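Local coordinates for putative metal resistance protein (PDB 6C29) that probably takes part in protein-disulfide reduction in the periplasm, its tandem immunoglobulin-fold N-terminal region priming the disulfide isomerase activity of the trimeric partner ScsC, at residues A[60-65]-A[103-108]; A[64-69]-A[96-101]. All blocks are in the same frame, centred on the assembly; numbering follows the deposited sequence.

Interaction 1 (A[60-65]-A[103-108]); sequences WTQSVS and DNLNGV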
loop_
_atom_site.group_PDB
_atom_site.type_symbol
_atom_site.label_atom_id
_atom_site.label_comp_id
_atom_site.label_asym_id
_atom_site.label_seq_id
_atom_site.Cartn_x
_atom_site.Cartn_y
_atom_site.Cartn_z
ATOM N N TRP A 60 -4.175 17.501 -2.254
ATOM C CA TRP A 60 -3.957 18.683 -1.426
ATOM C C TRP A 60 -4.277 19.932 -2.231
ATOM O O TRP A 60 -3.997 19.996 -3.425
ATOM C CB TRP A 60 -2.511 18.746 -0.940
ATOM C CG TRP A 60 -2.065 17.530 -0.191
ATOM C CD1 TRP A 60 -1.282 16.534 -0.663
ATOM C CD2 TRP A 60 -2.382 17.184 1.167
ATOM N NE1 TRP A 60 -1.089 15.585 0.302
ATOM C CE2 TRP A 60 -1.749 15.958 1.437
ATOM C CE3 TRP A 60 -3.135 17.788 2.172
ATOM C CZ2 TRP A 60 -1.845 15.324 2.672
ATOM C CZ3 TRP A 60 -3.231 17.152 3.406
ATOM C CH2 TRP A 60 -2.594 15.937 3.638
ATOM N N THR A 61 -4.885 20.902 -1.559
ATOM C CA THR A 61 -5.149 22.219 -2.129
ATOM C C THR A 61 -3.843 22.978 -2.369
ATOM O O THR A 61 -3.689 23.660 -3.375
ATOM C CB THR A 61 -6.045 23.038 -1.208
ATOM O OG1 THR A 61 -7.303 22.372 -1.056
ATOM C CG2 THR A 61 -6.252 24.449 -1.760
ATOM N N GLN A 62 -2.943 22.923 -1.394
ATOM C CA GLN A 62 -1.654 23.589 -1.485
ATOM C C GLN A 62 -0.782 22.897 -2.517
ATOM O O GLN A 62 -0.917 21.695 -2.741
ATOM C CB GLN A 62 -0.929 23.567 -0.134
ATOM C CG GLN A 62 -1.504 24.463 0.973
ATOM C CD GLN A 62 -2.824 23.970 1.553
ATOM O OE1 GLN A 62 -3.130 22.789 1.501
ATOM N NE2 GLN A 62 -3.612 24.890 2.111
ATOM N N SER A 63 0.135 23.634 -3.128
ATOM C CA SER A 63 1.148 22.983 -3.935
ATOM C C SER A 63 2.126 22.362 -2.966
ATOM O O SER A 63 2.610 23.014 -2.037
ATOM C CB SER A 63 1.830 23.956 -4.887
ATOM O OG SER A 63 0.872 24.488 -5.787
ATOM N N VAL A 64 2.374 21.078 -3.167
ATOM C CA VAL A 64 3.333 20.339 -2.374
ATOM C C VAL A 64 4.245 19.740 -3.408
ATOM O O VAL A 64 3.870 19.671 -4.579
ATOM C CB VAL A 64 2.670 19.251 -1.477
ATOM C CG1 VAL A 64 1.638 19.889 -0.562
ATOM C CG2 VAL A 64 2.028 18.159 -2.323
ATOM N N SER A 65 5.410 19.271 -3.000
ATOM C CA SER A 65 6.351 18.791 -3.985
ATOM C C SER A 65 6.526 17.285 -3.866
ATOM O O SER A 65 5.633 16.530 -4.251
ATOM C CB SER A 65 7.688 19.532 -3.825
ATOM O OG SER A 65 8.256 19.302 -2.549
ATOM N N ASP A 103 1.215 27.609 6.564
ATOM C CA ASP A 103 1.100 27.086 7.919
ATOM C C ASP A 103 -0.156 26.209 7.987
ATOM O O ASP A 103 -0.439 25.598 9.006
ATOM C CB ASP A 103 1.037 28.220 8.948
ATOM C CG ASP A 103 2.339 29.035 9.012
ATOM O OD1 ASP A 103 3.428 28.442 8.854
ATOM O OD2 ASP A 103 2.273 30.263 9.242
ATOM N N ASN A 104 -0.921 26.199 6.902
ATOM C CA ASN A 104 -2.112 25.386 6.802
ATOM C C ASN A 104 -1.988 24.362 5.694
ATOM O O ASN A 104 -1.428 24.622 4.621
ATOM C CB ASN A 104 -3.312 26.291 6.563
ATOM C CG ASN A 104 -3.535 27.244 7.713
ATOM O OD1 ASN A 104 -4.116 26.881 8.733
ATOM N ND2 ASN A 104 -3.045 28.473 7.560
ATOM N N LEU A 105 -2.510 23.185 5.964
ATOM C CA LEU A 105 -2.521 22.136 4.985
ATOM C C LEU A 105 -3.943 21.628 4.895
ATOM O O LEU A 105 -4.529 21.207 5.887
ATOM C CB LEU A 105 -1.520 21.057 5.375
ATOM C CG LEU A 105 -1.233 19.970 4.354
ATOM C CD1 LEU A 105 -0.747 20.525 3.051
ATOM C CD2 LEU A 105 -0.199 19.061 4.955
ATOM N N ASN A 106 -4.500 21.729 3.699
ATOM C CA ASN A 106 -5.852 21.319 3.428
ATOM C C ASN A 106 -5.824 20.328 2.322
ATOM O O ASN A 106 -5.149 20.551 1.318
ATOM C CB ASN A 106 -6.724 22.510 3.044
ATOM C CG ASN A 106 -6.591 23.640 4.018
ATOM O OD1 ASN A 106 -5.824 24.585 3.808
ATOM N ND2 ASN A 106 -7.293 23.524 5.128
ATOM N N GLY A 107 -6.519 19.222 2.510
ATOM C CA GLY A 107 -6.578 18.220 1.461
ATOM C C GLY A 107 -7.903 17.486 1.473
ATOM O O GLY A 107 -8.694 17.592 2.401
ATOM N N VAL A 108 -8.158 16.753 0.401
ATOM C CA VAL A 108 -9.315 15.885 0.329
ATOM C C VAL A 108 -8.835 14.460 0.115
ATOM O O VAL A 108 -8.173 14.149 -0.878
ATOM C CB VAL A 108 -10.249 16.288 -0.797
ATOM C CG1 VAL A 108 -11.386 15.280 -0.910
ATOM C CG2 VAL A 108 -10.772 17.704 -0.551
#

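Interaction 2 (A[64-69]-A[96-101]); sequences VSDMIW and ELKSVD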
loop_
_atom_site.group_PDB
_atom_site.type_symbol
_atom_site.label_atom_id
_atom_site.label_comp_id
_atom_site.label_asym_id
_atom_site.label_seq_id
_atom_site.Cartn_x
_atom_site.Cartn_y
_atom_site.Cartn_z
ATOM N N VAL A 64 2.374 21.078 -3.167
ATOM C CA VAL A 64 3.333 20.339 -2.374
ATOM C C VAL A 64 4.245 19.740 -3.408
ATOM O O VAL A 64 3.870 19.671 -4.579
ATOM C CB VAL A 64 2.670 19.251 -1.477
ATOM C CG1 VAL A 64 1.638 19.889 -0.562
ATOM C CG2 VAL A 64 2.028 18.159 -2.323
ATOM N N SER A 65 5.410 19.271 -3.000
ATOM C CA SER A 65 6.351 18.791 -3.985
ATOM C C SER A 65 6.526 17.285 -3.866
ATOM O O SER A 65 5.633 16.530 -4.251
ATOM C CB SER A 65 7.688 19.532 -3.825
ATOM O OG SER A 65 8.256 19.302 -2.549
ATOM N N ASP A 66 7.648 16.839 -3.326
ATOM C CA ASP A 66 7.900 15.413 -3.216
ATOM C C ASP A 66 7.024 14.704 -2.182
ATOM O O ASP A 66 7.525 14.355 -1.106
ATOM C CB ASP A 66 9.374 15.174 -2.884
ATOM C CG ASP A 66 10.309 15.788 -3.909
ATOM O OD1 ASP A 66 10.669 16.971 -3.743
ATOM O OD2 ASP A 66 10.678 15.093 -4.880
HETATM N N MSE A 67 5.740 14.480 -2.477
HETATM C CA MSE A 67 4.905 13.686 -1.565
HETATM C C MSE A 67 5.360 12.238 -1.624
HETATM O O MSE A 67 5.527 11.675 -2.708
HETATM C CB MSE A 67 3.400 13.748 -1.887
HETATM C CG MSE A 67 2.603 12.526 -1.289
HETATM SE SE MSE A 67 0.749 12.794 -0.658
HETATM C CE MSE A 67 -0.221 12.180 -2.233
ATOM N N ILE A 68 5.584 11.663 -0.449
ATOM C CA ILE A 68 5.841 10.233 -0.292
ATOM C C ILE A 68 4.705 9.645 0.539
ATOM O O ILE A 68 4.448 10.082 1.654
ATOM C CB ILE A 68 7.180 9.933 0.415
ATOM C CG1 ILE A 68 8.356 10.536 -0.354
ATOM C CG2 ILE A 68 7.366 8.428 0.564
ATOM C CD1 ILE A 68 9.650 10.597 0.458
ATOM N N TRP A 69 4.007 8.669 -0.035
ATOM C CA TRP A 69 2.963 7.920 0.664
ATOM C C TRP A 69 3.537 6.535 0.961
ATOM O O TRP A 69 3.856 5.762 0.050
ATOM C CB TRP A 69 1.706 7.812 -0.187
ATOM C CG TRP A 69 0.529 7.117 0.411
ATOM C CD1 TRP A 69 0.476 5.808 0.819
ATOM C CD2 TRP A 69 -0.774 7.658 0.625
ATOM N NE1 TRP A 69 -0.785 5.515 1.282
ATOM C CE2 TRP A 69 -1.571 6.640 1.188
ATOM C CE3 TRP A 69 -1.347 8.922 0.412
ATOM C CZ2 TRP A 69 -2.905 6.823 1.512
ATOM C CZ3 TRP A 69 -2.660 9.108 0.742
ATOM C CH2 TRP A 69 -3.432 8.066 1.298
ATOM N N GLU A 96 4.795 11.890 3.842
ATOM C CA GLU A 96 5.756 12.975 3.988
ATOM C C GLU A 96 5.591 13.931 2.820
ATOM O O GLU A 96 5.421 13.497 1.687
ATOM C CB GLU A 96 7.185 12.437 4.050
ATOM C CG GLU A 96 7.488 11.659 5.333
ATOM C CD GLU A 96 8.895 11.065 5.383
ATOM O OE1 GLU A 96 9.829 11.780 5.815
ATOM O OE2 GLU A 96 9.073 9.882 5.001
ATOM N N LEU A 97 5.668 15.230 3.124
ATOM C CA LEU A 97 5.540 16.308 2.143
ATOM C C LEU A 97 6.703 17.270 2.338
ATOM O O LEU A 97 7.164 17.465 3.458
ATOM C CB LEU A 97 4.242 17.123 2.287
ATOM C CG LEU A 97 2.890 16.447 2.288
ATOM C CD1 LEU A 97 1.846 17.513 2.475
ATOM C CD2 LEU A 97 2.639 15.699 1.000
ATOM N N LYS A 98 7.209 17.797 1.231
ATOM C CA LYS A 98 8.233 18.855 1.249
ATOM C C LYS A 98 7.714 20.150 0.632
ATOM O O LYS A 98 6.712 20.156 -0.084
ATOM C CB LYS A 98 9.511 18.392 0.557
ATOM C CG LYS A 98 10.235 17.299 1.320
ATOM C CD LYS A 98 11.512 16.919 0.625
ATOM C CE LYS A 98 12.253 15.832 1.379
ATOM N NZ LYS A 98 13.411 15.374 0.573
ATOM N N SER A 99 8.348 21.254 1.006
ATOM C CA SER A 99 8.039 22.565 0.441
ATOM C C SER A 99 6.586 22.963 0.607
ATOM O O SER A 99 5.935 23.413 -0.348
ATOM C CB SER A 99 8.382 22.576 -1.053
ATOM O OG SER A 99 9.700 22.117 -1.275
ATOM N N VAL A 100 6.085 22.822 1.829
ATOM C CA VAL A 100 4.797 23.383 2.166
ATOM C C VAL A 100 5.059 24.820 2.568
ATOM O O VAL A 100 5.715 25.060 3.578
ATOM C CB VAL A 100 4.112 22.619 3.306
ATOM C CG1 VAL A 100 2.803 23.286 3.726
ATOM C CG2 VAL A 100 3.870 21.173 2.891
ATOM N N ASP A 101 4.606 25.773 1.761
ATOM C CA ASP A 101 4.911 27.176 2.035
ATOM C C ASP A 101 3.944 27.800 3.051
ATOM O O ASP A 101 4.142 28.921 3.526
ATOM C CB ASP A 101 4.956 27.991 0.744
ATOM C CG ASP A 101 3.688 27.906 -0.059
ATOM O OD1 ASP A 101 2.586 27.905 0.537
ATOM O OD2 ASP A 101 3.820 27.850 -1.303
#

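Interaction 1 (A[60-65]-A[103-108])
The indole of Trp60 has Leu105 over one face and the carbonyl of Asn106 at its edge. CD2 of Leu105 lies 4.2 Å from the centroid of the six-membered ring, 23° off the normal, a CH-pi contact displaced toward the rim, while Asn106 O sits in the ring plane, 3.5 Å from Trp60 CE3. With no side chain at Gly107, the indole can come in close: Gly107 CA lies 3.5 Å from Trp60 CE3, and the two residues form an antiparallel, non-hydrogen-bonded pair. Leu105 reaches the indole because its CG stands anti to the backbone N (chi1 -171°). The second flat group, the amide of Gln62, grips Asn106 twice. Gln62 OE1 accepts the nearly straight bond from Asn106 N (2.8 Å), which arrives tilted out of the carbonyl plane, and Gln62 NE2 donates in plane to a lone pair of Asn106 OD1, also at 2.8 Å; the two amide planes stand 37° apart. Thr61 N completes the set with a 2.9 Å bond to Asn106 O. The Gln62 side chain thus takes the place of a backbone partner where strand 57-60 has ended, and its amide orientation is fixed from both ends.

Interaction 2 (A[64-69]-A[96-101])
Ile68 and Glu96 form an antiparallel hydrogen-bonded pair: Ile68 N donates to Glu96 O at 2.8 Å, and Glu96 N to Ile68 O at 2.9 Å. Glu96 O also receives a CA-H...O contact from Met67 CA at 3.3 Å. The apolar part centres on Leu97, whose two methyls are shared out: CD2 lies 3.6 Å from Met67 CB, and CD1 meets Val64 CG1 at 3.9 Å. Because Val64 CG1 is anti to the carbonyl carbon (chi1 -57°), this methyl can also touch Val100 CG2. At the Ser65 end the polar links are loose: Ser65 N makes a weak 3.3 Å bond to Lys98 O, and the hydroxyls of Ser65 and Ser99 are only weakly joined. Between these regions an inverse gamma turn centred on Asp66, closed by the 2.7 Å bond from Met67 N to Ser65 O, turns the chain between Ser65 and the Ile68 pair, although Ser65 and Asp66 are poorly ordered. Farther out, in the conformer described, Glu96 OE2 is hydrogen-bonded to His70 NE2. Leu97 and Met67 lean on Trp60 of strand 57-60, and strand 68-69 forms an edge of the four-stranded sheet beside strand 90-97, which is followed by strand 30-38.

The centres of interactions 1 and 2 lie 9 Å apart, both within the DsbD N-terminal family region of this chain. They start from one continuous run, 60-69, which leaves strand 57-60 of the three-stranded sheet and enters strand 68-69 of the four-stranded one, with Val64 and Ser65 common to both. Their partners come in the reverse order: 96-101 ends strand 90-97 and 103-108 begins strand 104-114. Two neighbouring connections between the sheets therefore run alongside each other. The contacts meet where Leu105 CD2 lies 3.6 Å from Leu97 CD1 and Trp60 NE1 3.8 Å from Leu97 CD2, joining the two sheets of an immunoglobulin-fold domain through a shared apolar layer.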